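Local coordinates for protein FeeM (Uncultured bacterium, PDB 2G0B) that synthesises N-acyl amino acids, probably by transferring a fatty acyl group from an acyl carrier protein to the amine of tyrosine, at residues I136-D148 / N169-E181. Numbering follows the deposited sequence.
Sequences IDYLCISINPKHD and NAPAIARALYVPE. With NLT (N-dodecanoyl-L-tyrosine), chain I.
Arg175 and Ile141 face each other as a hydrogen-bonded antiparallel pair, each giving its N-H to the other's carbonyl, and the arginine side chain is a good one to follow outward. Its CB lies 3.8 Å from Ile141 CG1, and CG leads on to CD, which packs 4.0 Å from Ile143 CD1. There the chain bends (chi3 75°), turning the guanidinium toward the start of helix 148-153. NE donates to the carbonyl of Phe156, outside both strands; the backbone O of Asp148 sits over one face of the guanidinium. NH1 heads for Asp148 OD2 as a salt bridge, but those two atoms are modelled too close together, so its exact geometry is doubtful. Alongside the arginine chain, Ile173 CG1 meets Ile143 CD1 at 3.7 Å.

Strands 138-143 and 170-178 run antiparallel within the mixed sheet of an acetyltransferase-type (GNAT-like) fold. On its other flank, 138-143 is parallel to strand 94-102, and N-dodecanoyl-L-tyrosine bonds to both: its amide N donates to Ser142 O at 2.9 Å, and Gln99 N also binds the product. Ile141 CG2 and Ile143 CG2 lie against its acyl chain, near C5 and C2 respectively.

At the tyrosyl end, Asn144 ND2 donates to the product's OH over 2.7 Å, and that hydroxyl in turn donates to Pro171 O at 2.8 Å, so one phenol links the loop after strand 138-143 to strand 170-178. With CG anti to the backbone N (chi1 -167°), the Asn144 amide reaches the phenol with ND2, while its OD1 accepts from Lys146 N in an Asx turn.

On the sheet face opposite Arg175, the Tyr138 and Tyr178 rings meet obliquely, planes 44° apart; Tyr178 CD1 reaches over a face of Tyr138, 3.5 Å from Tyr138 CZ. Trp87 of helix 77-89 stacks with Tyr138.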
loop_
_atom_site.group_PDB
_atom_site.type_symbol
_atom_site.label_atom_id
_atom_site.label_comp_id
_atom_site.label_asym_id
_atom_site.label_seq_id
_atom_site.Cartn_x
_atom_site.Cartn_y
_atom_site.Cartn_z
ATOM N N ILE A 136 10.763 -10.269 3.767
ATOM C CA ILE A 136 10.973 -9.214 2.782
ATOM C C ILE A 136 12.065 -8.266 3.272
ATOM O O ILE A 136 12.130 -7.949 4.463
ATOM C CB ILE A 136 9.629 -8.452 2.531
ATOM C CG1 ILE A 136 8.697 -9.290 1.651
ATOM C CG2 ILE A 136 9.865 -7.074 1.904
ATOM C CD1 ILE A 136 7.239 -8.925 1.774
ATOM N N ASP A 137 12.945 -7.856 2.366
ATOM C CA ASP A 137 13.993 -6.893 2.700
ATOM C C ASP A 137 13.503 -5.441 2.586
ATOM O O ASP A 137 13.523 -4.696 3.567
ATOM C CB ASP A 137 15.233 -7.109 1.824
ATOM C CG ASP A 137 15.951 -8.401 2.143
ATOM O OD1 ASP A 137 16.283 -8.625 3.331
ATOM O OD2 ASP A 137 16.225 -9.257 1.274
ATOM N N TYR A 138 13.063 -5.050 1.391
ATOM C CA TYR A 138 12.597 -3.684 1.164
ATOM C C TYR A 138 11.128 -3.596 0.777
ATOM O O TYR A 138 10.684 -4.230 -0.183
ATOM C CB TYR A 138 13.467 -2.979 0.131
ATOM C CG TYR A 138 14.818 -2.583 0.669
ATOM C CD1 TYR A 138 15.947 -3.355 0.415
ATOM C CD2 TYR A 138 14.966 -1.443 1.445
ATOM C CE1 TYR A 138 17.190 -2.990 0.922
ATOM C CE2 TYR A 138 16.199 -1.072 1.950
ATOM C CZ TYR A 138 17.302 -1.839 1.687
ATOM O OH TYR A 138 18.516 -1.457 2.194
ATOM N N LEU A 139 10.383 -2.813 1.549
ATOM C CA LEU A 139 8.986 -2.540 1.274
ATOM C C LEU A 139 8.883 -1.218 0.520
ATOM O O LEU A 139 9.151 -0.170 1.074
ATOM C CB LEU A 139 8.223 -2.454 2.590
ATOM C CG LEU A 139 6.829 -3.044 2.697
ATOM C CD1 LEU A 139 6.716 -4.338 1.945
ATOM C CD2 LEU A 139 6.507 -3.262 4.142
ATOM N N CYS A 140 8.497 -1.275 -0.747
ATOM C CA CYS A 140 8.475 -0.078 -1.593
ATOM C C CYS A 140 7.074 0.541 -1.773
ATOM O O CYS A 140 6.066 -0.172 -1.791
ATOM C CB CYS A 140 9.075 -0.395 -2.949
ATOM S SG CYS A 140 10.657 -1.260 -2.886
ATOM N N ILE A 141 7.024 1.868 -1.895
ATOM C CA ILE A 141 5.759 2.585 -2.115
ATOM C C ILE A 141 5.914 3.722 -3.100
ATOM O O ILE A 141 6.913 4.445 -3.080
ATOM C CB ILE A 141 5.135 3.143 -0.764
ATOM C CG1 ILE A 141 6.162 3.925 0.053
ATOM C CG2 ILE A 141 4.494 2.029 0.059
ATOM C CD1 ILE A 141 5.568 4.754 1.150
ATOM N N SER A 142 4.933 3.881 -3.975
ATOM C CA SER A 142 4.878 5.068 -4.811
ATOM C C SER A 142 3.622 5.813 -4.440
ATOM O O SER A 142 2.517 5.300 -4.586
ATOM C CB SER A 142 4.912 4.712 -6.291
ATOM O OG SER A 142 3.865 3.825 -6.611
ATOM N N ILE A 143 3.809 7.013 -3.920
ATOM C CA ILE A 143 2.749 7.748 -3.242
ATOM C C ILE A 143 2.545 9.144 -3.818
ATOM O O ILE A 143 3.482 9.760 -4.344
ATOM C CB ILE A 143 3.089 7.870 -1.741
ATOM C CG1 ILE A 143 4.576 8.160 -1.550
ATOM C CG2 ILE A 143 2.736 6.612 -1.018
ATOM C CD1 ILE A 143 4.846 9.300 -0.645
ATOM N N ASN A 144 1.325 9.648 -3.701
ATOM C CA ASN A 144 1.050 11.025 -4.037
ATOM C C ASN A 144 1.825 11.940 -3.097
ATOM O O ASN A 144 1.831 11.705 -1.885
ATOM C CB ASN A 144 -0.432 11.302 -3.911
ATOM C CG ASN A 144 -0.824 12.593 -4.540
ATOM O OD1 ASN A 144 -0.670 13.654 -3.944
ATOM N ND2 ASN A 144 -1.297 12.529 -5.776
ATOM N N PRO A 145 2.479 12.976 -3.642
ATOM C CA PRO A 145 3.303 13.895 -2.847
ATOM C C PRO A 145 2.644 14.480 -1.595
ATOM O O PRO A 145 3.358 15.014 -0.752
ATOM C CB PRO A 145 3.611 15.018 -3.836
ATOM C CG PRO A 145 3.534 14.391 -5.147
ATOM C CD PRO A 145 2.509 13.327 -5.076
ATOM N N LYS A 146 1.321 14.378 -1.467
ATOM C CA LYS A 146 0.632 14.969 -0.314
ATOM C C LYS A 146 0.821 14.169 0.965
ATOM O O LYS A 146 0.751 14.725 2.066
ATOM C CB LYS A 146 -0.858 15.243 -0.598
ATOM C CG LYS A 146 -1.724 14.019 -0.806
ATOM C CD LYS A 146 -2.912 14.359 -1.679
ATOM C CE LYS A 146 -3.909 13.239 -1.733
ATOM N NZ LYS A 146 -5.260 13.772 -2.071
ATOM N N HIS A 147 1.104 12.879 0.816
ATOM C CA HIS A 147 1.342 12.014 1.964
ATOM C C HIS A 147 2.819 11.749 2.176
ATOM O O HIS A 147 3.190 10.914 2.984
ATOM C CB HIS A 147 0.596 10.703 1.796
ATOM C CG HIS A 147 -0.873 10.873 1.621
ATOM N ND1 HIS A 147 -1.698 11.299 2.643
ATOM C CD2 HIS A 147 -1.668 10.702 0.540
ATOM C CE1 HIS A 147 -2.941 11.367 2.200
ATOM N NE2 HIS A 147 -2.949 11.017 0.925
ATOM N N ASP A 148 3.655 12.496 1.468
ATOM C CA ASP A 148 5.099 12.302 1.502
ATOM C C ASP A 148 5.663 12.416 2.902
ATOM O O ASP A 148 6.436 11.567 3.345
ATOM C CB ASP A 148 5.793 13.303 0.589
ATOM C CG ASP A 148 7.272 13.074 0.503
ATOM O OD1 ASP A 148 8.044 14.037 0.708
ATOM O OD2 ASP A 148 7.761 11.958 0.240
ATOM N N ASN A 169 -1.816 8.775 -13.995
ATOM C CA ASN A 169 -1.851 10.184 -14.433
ATOM C C ASN A 169 -1.875 11.155 -13.252
ATOM O O ASN A 169 -2.785 11.982 -13.114
ATOM C CB ASN A 169 -2.984 10.471 -15.437
ATOM C CG ASN A 169 -2.647 11.635 -16.384
ATOM O OD1 ASN A 169 -1.828 11.495 -17.297
ATOM N ND2 ASN A 169 -3.265 12.789 -16.150
ATOM N N ALA A 170 -0.878 11.003 -12.386
ATOM C CA ALA A 170 -0.714 11.829 -11.204
ATOM C C ALA A 170 0.774 11.807 -10.810
ATOM O O ALA A 170 1.503 10.893 -11.216
ATOM C CB ALA A 170 -1.578 11.301 -10.086
ATOM N N PRO A 171 1.243 12.826 -10.073
ATOM C CA PRO A 171 2.637 12.854 -9.601
ATOM C C PRO A 171 2.902 11.770 -8.571
ATOM O O PRO A 171 1.965 11.352 -7.874
ATOM C CB PRO A 171 2.751 14.226 -8.933
ATOM C CG PRO A 171 1.605 15.002 -9.438
ATOM C CD PRO A 171 0.506 14.039 -9.670
ATOM N N ALA A 172 4.155 11.323 -8.469
ATOM C CA ALA A 172 4.540 10.299 -7.482
ATOM C C ALA A 172 6.008 10.404 -7.071
ATOM O O ALA A 172 6.860 10.749 -7.894
ATOM C CB ALA A 172 4.250 8.897 -8.027
ATOM N N ILE A 173 6.293 10.131 -5.791
ATOM C CA ILE A 173 7.668 9.851 -5.347
ATOM C C ILE A 173 7.758 8.424 -4.861
ATOM O O ILE A 173 6.766 7.861 -4.398
ATOM C CB ILE A 173 8.177 10.840 -4.224
ATOM C CG1 ILE A 173 7.235 10.888 -3.059
ATOM C CG2 ILE A 173 8.293 12.247 -4.734
ATOM C CD1 ILE A 173 6.600 12.264 -2.926
ATOM N N ALA A 174 8.942 7.835 -4.967
ATOM C CA ALA A 174 9.160 6.473 -4.489
ATOM C C ALA A 174 9.852 6.495 -3.151
ATOM O O ALA A 174 10.819 7.233 -2.955
ATOM C CB ALA A 174 9.969 5.686 -5.476
ATOM N N ARG A 175 9.317 5.713 -2.214
ATOM C CA ARG A 175 9.923 5.528 -0.900
ATOM C C ARG A 175 10.028 4.040 -0.577
ATOM O O ARG A 175 9.218 3.241 -1.024
ATOM C CB ARG A 175 9.124 6.248 0.198
ATOM C CG ARG A 175 8.772 7.685 -0.098
ATOM C CD ARG A 175 8.328 8.493 1.107
ATOM N NE ARG A 175 9.457 8.851 1.954
ATOM C CZ ARG A 175 10.022 10.046 1.993
ATOM N NH1 ARG A 175 9.570 11.022 1.239
ATOM N NH2 ARG A 175 11.054 10.264 2.794
ATOM N N ALA A 176 11.039 3.678 0.197
ATOM C CA ALA A 176 11.243 2.297 0.589
ATOM C C ALA A 176 11.631 2.221 2.050
ATOM O O ALA A 176 12.142 3.195 2.610
ATOM C CB ALA A 176 12.296 1.661 -0.271
ATOM N N LEU A 177 11.366 1.070 2.672
ATOM C CA LEU A 177 11.735 0.831 4.067
ATOM C C LEU A 177 12.435 -0.525 4.236
ATOM O O LEU A 177 11.952 -1.556 3.738
ATOM C CB LEU A 177 10.501 0.917 4.975
ATOM C CG LEU A 177 10.567 0.263 6.361
ATOM C CD1 LEU A 177 11.369 1.112 7.339
ATOM C CD2 LEU A 177 9.183 0.010 6.888
ATOM N N TYR A 178 13.579 -0.520 4.926
ATOM C CA TYR A 178 14.277 -1.759 5.243
ATOM C C TYR A 178 13.610 -2.461 6.422
ATOM O O TYR A 178 13.835 -2.100 7.578
ATOM C CB TYR A 178 15.752 -1.497 5.542
ATOM C CG TYR A 178 16.580 -2.762 5.634
ATOM C CD1 TYR A 178 16.594 -3.686 4.589
ATOM C CD2 TYR A 178 17.326 -3.044 6.766
ATOM C CE1 TYR A 178 17.339 -4.854 4.671
ATOM C CE2 TYR A 178 18.078 -4.209 6.859
ATOM C CZ TYR A 178 18.081 -5.112 5.807
ATOM O OH TYR A 178 18.831 -6.269 5.889
ATOM N N VAL A 179 12.800 -3.470 6.115
ATOM C CA VAL A 179 11.984 -4.166 7.121
ATOM C C VAL A 179 12.758 -4.847 8.296
ATOM O O VAL A 179 12.375 -4.663 9.454
ATOM C CB VAL A 179 10.923 -5.121 6.464
ATOM C CG1 VAL A 179 10.047 -5.777 7.518
ATOM C CG2 VAL A 179 10.061 -4.355 5.476
ATOM N N PRO A 180 13.839 -5.600 8.016
ATOM C CA PRO A 180 14.624 -6.248 9.080
ATOM C C PRO A 180 15.082 -5.347 10.239
ATOM O O PRO A 180 15.334 -5.864 11.317
ATOM C CB PRO A 180 15.823 -6.802 8.325
ATOM C CG PRO A 180 15.290 -7.112 7.014
ATOM C CD PRO A 180 14.357 -5.981 6.685
ATOM N N GLU A 181 15.233 -4.048 10.012
ATOM C CA GLU A 181 15.428 -3.107 11.125
ATOM C C GLU A 181 14.573 -1.847 10.956
ATOM O O GLU A 181 15.091 -0.725 10.924
ATOM C CB GLU A 181 16.921 -2.757 11.371
ATOM C CG GLU A 181 17.922 -3.321 10.373
ATOM C CD GLU A 181 18.957 -2.289 9.927
ATOM O OE1 GLU A 181 20.179 -2.589 9.995
ATOM O OE2 GLU A 181 18.555 -1.175 9.498
HETATM N N NLT I . -0.145 4.243 -4.264
HETATM C C1 NLT I . -0.583 3.875 -3.054
HETATM O OL NLT I . -1.693 3.396 -2.850
HETATM C C2 NLT I . 0.381 4.109 -1.901
HETATM C C3 NLT I . 0.451 2.921 -0.933
HETATM C C4 NLT I . 0.953 3.349 0.456
HETATM C C5 NLT I . 0.995 2.165 1.428
HETATM C C6 NLT I . 1.810 2.457 2.689
HETATM C C7 NLT I . 2.140 1.177 3.458
HETATM C C8 NLT I . 2.519 1.481 4.902
HETATM C C9 NLT I . 2.923 0.230 5.695
HETATM C C10 NLT I . 4.108 0.582 6.593
HETATM C C11 NLT I . 4.700 -0.605 7.354
HETATM C C12 NLT I . 5.668 -0.102 8.426
HETATM C CA NLT I . -0.948 4.211 -5.487
HETATM C CB NLT I . -0.134 4.741 -6.663
HETATM C CG NLT I . -0.258 6.244 -6.792
HETATM C CD2 NLT I . -1.500 6.833 -6.988
HETATM C CE2 NLT I . -1.605 8.208 -7.105
HETATM C CZ NLT I . -0.470 8.992 -7.042
HETATM C CE1 NLT I . 0.774 8.408 -6.841
HETATM C CD1 NLT I . 0.881 7.033 -6.718
HETATM O OH NLT I . -0.574 10.307 -7.157
HETATM C C NLT I . -1.384 2.822 -5.853
HETATM O O NLT I . -0.590 1.881 -5.640
HETATM O O2 NLT I . -2.522 2.650 -6.361
#